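Local coordinates for putative sporulation-specific glycosylase YdhD (Bacillus subtilis subsp. subtilis str. 168, PDB 3CZ8), which probably hydrolyses glycosidic bonds of chitin-like or cell-wall polysaccharides during sporulation, through the family 18 glycosyl hydrolase domain that makes up this chain, at residues Y166-I171 with N176-M181; H186-E191 with T236-I241. The protein carries 1 engineered substitution. All coordinates share one frame; numbering follows the deposited sequence.

Contact 1. Residues Y166-I171 with N176-M181; sequences YDYGGI and NYMFIM
M178 SD sits above the Y168 ring, 4.2 Å from its centroid and only 7° off the ring normal, a Met-aromatic contact made squarely over one face. The methionine is extended up to its sulfur, with CG anti to the backbone N (chi1 -179°), and bends at the last torsion (-63°). That bend lays CE 3.6 Å from Y168 O and 3.8 Å from I171 CG2, the branch with which the isoleucine meets the methionine at about a right angle. Farther along the strand, I180 reaches the hydroxyl end of the tyrosine: its CG2 is 3.8 Å from Y168 OH, and its CD1 approaches Y168 CE2 obliquely. The phenol is anchored by a hydrogen bond between its OH and P153 O, at the end of strand 147-153. D167, the N-cap of helix 168-174, accepts weak bonds from G169 N and G170 N through OD2. Helix and strand thus pack as successive elements of a beta-alpha-beta unit in the TIM barrel, with T204 and T208 of helix 198-208 adding to the packing around Y168 and I180. Across this buried interface cohesion is apolar and sulfur-aromatic, while the tyrosine's polar end is satisfied by the preceding barrel strand.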
loop_
_atom_site.group_PDB
_atom_site.type_symbol
_atom_site.label_atom_id
_atom_site.label_comp_id
_atom_site.label_asym_id
_atom_site.label_seq_id
_atom_site.Cartn_x
_atom_site.Cartn_y
_atom_site.Cartn_z
ATOM N N TYR A 166 17.795 -12.815 18.880
ATOM C CA TYR A 166 17.348 -13.734 17.839
ATOM C C TYR A 166 18.399 -14.785 17.535
ATOM O O TYR A 166 19.287 -14.585 16.707
ATOM C CB TYR A 166 16.943 -12.962 16.577
ATOM C CG TYR A 166 15.897 -11.915 16.863
ATOM C CD1 TYR A 166 14.561 -12.276 17.029
ATOM C CD2 TYR A 166 16.242 -10.568 16.995
ATOM C CE1 TYR A 166 13.588 -11.328 17.305
ATOM C CE2 TYR A 166 15.273 -9.605 17.277
ATOM C CZ TYR A 166 13.950 -10.001 17.429
ATOM O OH TYR A 166 12.979 -9.083 17.702
ATOM N N ASP A 167 18.290 -15.910 18.231
ATOM C CA ASP A 167 19.163 -17.048 18.016
ATOM C C ASP A 167 18.674 -17.809 16.787
ATOM O O ASP A 167 17.699 -18.537 16.876
ATOM C CB ASP A 167 19.130 -17.942 19.260
ATOM C CG ASP A 167 20.087 -19.118 19.176
ATOM O OD1 ASP A 167 20.111 -19.915 20.137
ATOM O OD2 ASP A 167 20.814 -19.257 18.168
ATOM N N TYR A 168 19.366 -17.656 15.658
ATOM C CA TYR A 168 18.963 -18.295 14.392
ATOM C C TYR A 168 18.929 -19.821 14.451
ATOM O O TYR A 168 18.015 -20.442 13.909
ATOM C CB TYR A 168 19.873 -17.857 13.235
ATOM C CG TYR A 168 19.421 -16.611 12.479
ATOM C CD1 TYR A 168 18.690 -15.600 13.103
ATOM C CD2 TYR A 168 19.754 -16.442 11.138
ATOM C CE1 TYR A 168 18.288 -14.459 12.403
ATOM C CE2 TYR A 168 19.364 -15.308 10.435
ATOM C CZ TYR A 168 18.638 -14.322 11.071
ATOM O OH TYR A 168 18.261 -13.205 10.368
ATOM N N GLY A 169 19.925 -20.414 15.107
ATOM C CA GLY A 169 20.043 -21.869 15.203
ATOM C C GLY A 169 18.995 -22.460 16.120
ATOM O O GLY A 169 18.435 -23.519 15.832
ATOM N N GLY A 170 18.727 -21.762 17.222
ATOM C CA GLY A 170 17.707 -22.171 18.180
ATOM C C GLY A 170 16.283 -21.953 17.691
ATOM O O GLY A 170 15.397 -22.766 17.972
ATOM N N ILE A 171 16.063 -20.848 16.980
ATOM C CA ILE A 171 14.758 -20.538 16.377
ATOM C C ILE A 171 14.496 -21.467 15.192
ATOM O O ILE A 171 13.422 -22.063 15.088
ATOM C CB ILE A 171 14.664 -19.049 15.934
ATOM C CG1 ILE A 171 14.604 -18.118 17.152
ATOM C CG2 ILE A 171 13.442 -18.796 15.028
ATOM C CD1 ILE A 171 14.820 -16.646 16.800
ATOM N N ASN A 176 8.679 -23.883 11.899
ATOM C CA ASN A 176 8.542 -24.555 10.619
ATOM C C ASN A 176 9.229 -23.726 9.545
ATOM O O ASN A 176 9.899 -24.271 8.675
ATOM C CB ASN A 176 7.063 -24.777 10.264
ATOM C CG ASN A 176 6.363 -25.722 11.226
ATOM O OD1 ASN A 176 5.716 -25.290 12.181
ATOM N ND2 ASN A 176 6.499 -27.021 10.982
ATOM N N TYR A 177 9.041 -22.404 9.607
ATOM C CA TYR A 177 9.613 -21.486 8.618
ATOM C C TYR A 177 10.124 -20.185 9.237
ATOM O O TYR A 177 9.557 -19.673 10.198
ATOM C CB TYR A 177 8.609 -21.187 7.486
ATOM C CG TYR A 177 8.203 -22.411 6.682
ATOM C CD1 TYR A 177 9.001 -22.888 5.648
ATOM C CD2 TYR A 177 7.022 -23.094 6.973
ATOM C CE1 TYR A 177 8.633 -24.023 4.921
ATOM C CE2 TYR A 177 6.649 -24.221 6.261
ATOM C CZ TYR A 177 7.453 -24.679 5.237
ATOM O OH TYR A 177 7.069 -25.801 4.536
ATOM N N MET A 178 11.195 -19.650 8.662
ATOM C CA MET A 178 11.797 -18.414 9.145
ATOM C C MET A 178 11.708 -17.372 8.046
ATOM O O MET A 178 12.253 -17.564 6.953
ATOM C CB MET A 178 13.258 -18.663 9.555
ATOM C CG MET A 178 14.026 -17.458 10.105
ATOM S SD MET A 178 15.754 -17.824 10.564
ATOM C CE MET A 178 15.473 -19.005 11.850
ATOM N N PHE A 179 10.987 -16.287 8.330
ATOM C CA PHE A 179 10.893 -15.175 7.396
ATOM C C PHE A 179 11.977 -14.177 7.781
ATOM O O PHE A 179 11.885 -13.516 8.816
ATOM C CB PHE A 179 9.516 -14.482 7.454
ATOM C CG PHE A 179 8.320 -15.388 7.210
ATOM C CD1 PHE A 179 8.422 -16.572 6.482
ATOM C CD2 PHE A 179 7.066 -15.004 7.683
ATOM C CE1 PHE A 179 7.306 -17.371 6.257
ATOM C CE2 PHE A 179 5.946 -15.793 7.458
ATOM C CZ PHE A 179 6.069 -16.977 6.743
ATOM N N ILE A 180 13.008 -14.069 6.956
ATOM C CA ILE A 180 14.106 -13.166 7.266
ATOM C C ILE A 180 13.832 -11.827 6.624
ATOM O O ILE A 180 13.704 -11.732 5.409
ATOM C CB ILE A 180 15.476 -13.726 6.824
ATOM C CG1 ILE A 180 15.786 -15.011 7.592
ATOM C CG2 ILE A 180 16.583 -12.688 7.054
ATOM C CD1 ILE A 180 16.948 -15.750 7.048
ATOM N N MET A 181 13.719 -10.792 7.449
ATOM C CA MET A 181 13.375 -9.472 6.949
ATOM C C MET A 181 14.634 -8.746 6.487
ATOM O O MET A 181 15.186 -7.901 7.196
ATOM C CB MET A 181 12.554 -8.702 7.993
ATOM C CG MET A 181 11.237 -9.406 8.404
ATOM S SD MET A 181 9.993 -9.711 7.100
ATOM C CE MET A 181 10.420 -11.293 6.488
#

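Contact 2. Residues H186-E191 with T236-I241; sequences HHAGSE and TVASAI
V237 holds CG1 anti to its backbone N (chi1 -176°), which brings that methyl to 3.8 Å from A188 CB. A188 itself, the second residue of a type I beta turn running from H187 to S190, presents its carbonyl to the residues leading into strand 239-241. This strand is an outermost member, within the chain, of the antiparallel sheet inserted in the family 18 barrel. A single backbone bond joins the two segments: A238 N donates to A188 O over 3.1 Å. A238 CB points toward the turn and comes within 3.8 Å of A188 CA, while A188 CB lies 3.7 Å from A238 O, so each alanine methyl packs against the other's backbone. Within the turn, S190 N closes on H187 O, and S190 OG accepts from H187 N at 3.0 Å; the CB of the same serine lies over one face of the H187 ring, displaced toward its rim. Y226 and W228 of the neighbouring strand 225-229 back A188 and A238 respectively, tying this surface loop to the sheet. The A238 N-H meets A188 O almost straight, at 171°, in the carbonyl plane and on a lone pair.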
loop_
_atom_site.group_PDB
_atom_site.type_symbol
_atom_site.label_atom_id
_atom_site.label_comp_id
_atom_site.label_asym_id
_atom_site.label_seq_id
_atom_site.Cartn_x
_atom_site.Cartn_y
_atom_site.Cartn_z
ATOM N N HIS A 186 19.848 0.498 5.330
ATOM C CA HIS A 186 19.700 1.936 5.446
ATOM C C HIS A 186 18.216 2.229 5.509
ATOM O O HIS A 186 17.416 1.549 4.860
ATOM C CB HIS A 186 20.345 2.648 4.264
ATOM C CG HIS A 186 21.799 2.339 4.104
ATOM N ND1 HIS A 186 22.789 3.087 4.703
ATOM C CD2 HIS A 186 22.431 1.354 3.427
ATOM C CE1 HIS A 186 23.967 2.583 4.389
ATOM N NE2 HIS A 186 23.779 1.532 3.613
ATOM N N HIS A 187 17.859 3.239 6.297
ATOM C CA HIS A 187 16.467 3.540 6.611
ATOM C C HIS A 187 16.283 5.025 6.938
ATOM O O HIS A 187 17.197 5.828 6.727
ATOM C CB HIS A 187 15.977 2.656 7.770
ATOM C CG HIS A 187 16.811 2.765 9.011
ATOM N ND1 HIS A 187 16.459 3.567 10.074
ATOM C CD2 HIS A 187 17.980 2.173 9.358
ATOM C CE1 HIS A 187 17.376 3.470 11.020
ATOM N NE2 HIS A 187 18.310 2.632 10.609
ATOM N N ALA A 188 15.109 5.370 7.468
ATOM C CA ALA A 188 14.716 6.764 7.736
ATOM C C ALA A 188 15.571 7.468 8.791
ATOM O O ALA A 188 15.729 8.691 8.753
ATOM C CB ALA A 188 13.229 6.844 8.112
ATOM N N GLY A 189 16.111 6.692 9.727
ATOM C CA GLY A 189 16.964 7.224 10.782
ATOM C C GLY A 189 18.445 6.996 10.537
ATOM O O GLY A 189 19.236 7.002 11.482
ATOM N N SER A 190 18.825 6.797 9.276
ATOM C CA SER A 190 20.235 6.604 8.927
ATOM C C SER A 190 20.703 7.481 7.756
ATOM O O SER A 190 19.923 8.241 7.179
ATOM C CB SER A 190 20.521 5.126 8.636
ATOM O OG SER A 190 20.177 4.776 7.305
ATOM N N GLU A 191 21.992 7.365 7.444
ATOM C CA GLU A 191 22.621 7.929 6.251
ATOM C C GLU A 191 22.064 7.217 5.004
ATOM O O GLU A 191 21.755 6.020 5.069
ATOM C CB GLU A 191 24.140 7.719 6.368
ATOM C CG GLU A 191 25.029 8.276 5.250
ATOM C CD GLU A 191 25.493 9.701 5.504
ATOM O OE1 GLU A 191 25.992 9.986 6.616
ATOM O OE2 GLU A 191 25.375 10.533 4.578
ATOM N N THR A 236 17.033 14.731 11.487
ATOM C CA THR A 236 16.085 14.665 10.362
ATOM C C THR A 236 15.691 13.230 10.026
ATOM O O THR A 236 16.501 12.305 10.125
ATOM C CB THR A 236 16.629 15.311 9.062
ATOM O OG1 THR A 236 17.851 14.672 8.683
ATOM C CG2 THR A 236 16.846 16.817 9.219
ATOM N N VAL A 237 14.439 13.066 9.616
ATOM C CA VAL A 237 13.896 11.773 9.228
ATOM C C VAL A 237 13.672 11.771 7.712
ATOM O O VAL A 237 13.052 12.691 7.171
ATOM C CB VAL A 237 12.565 11.481 9.980
ATOM C CG1 VAL A 237 12.043 10.084 9.665
ATOM C CG2 VAL A 237 12.745 11.650 11.487
ATOM N N ALA A 238 14.187 10.744 7.035
ATOM C CA ALA A 238 13.939 10.543 5.605
ATOM C C ALA A 238 12.483 10.177 5.349
ATOM O O ALA A 238 11.787 9.699 6.244
ATOM C CB ALA A 238 14.848 9.468 5.056
ATOM N N SER A 239 12.022 10.406 4.127
ATOM C CA SER A 239 10.660 10.042 3.760
ATOM C C SER A 239 10.610 8.587 3.318
ATOM O O SER A 239 11.301 8.195 2.372
ATOM C CB SER A 239 10.127 10.955 2.651
ATOM O OG SER A 239 10.030 12.296 3.093
ATOM N N ALA A 240 9.798 7.800 4.023
ATOM C CA ALA A 240 9.551 6.395 3.709
ATOM C C ALA A 240 8.494 6.298 2.619
ATOM O O ALA A 240 7.328 6.648 2.834
ATOM C CB ALA A 240 9.101 5.641 4.960
ATOM N N ILE A 241 8.913 5.838 1.444
ATOM C CA ILE A 241 8.051 5.813 0.266
ATOM C C ILE A 241 8.068 4.431 -0.385
ATOM O O ILE A 241 9.016 3.664 -0.203
ATOM C CB ILE A 241 8.450 6.912 -0.780
ATOM C CG1 ILE A 241 9.842 6.659 -1.368
ATOM C CG2 ILE A 241 8.366 8.322 -0.182
ATOM C CD1 ILE A 241 10.236 7.656 -2.433
#

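How the contacts relate
The two contacts follow one another along the chain, contact 1 closing before contact 2 opens, and both fall within the family 18 range. Their centres are 26 Å apart, on opposite sides of the chain's centre, and their nearest atoms remain about 10 Å from each other. Contact 1 belongs to the barrel, where helix 168-174 packs on strand 177-181; the I171 side chain is about 11 Å from that of E120, the predicted proton donor. Contact 2 lies at the surface, where the loop that leaves this same strand reaches the separate antiparallel sheet containing strands 225-229 and 239-241. Strand 177-181 and its following loop therefore link barrel core and inserted sheet.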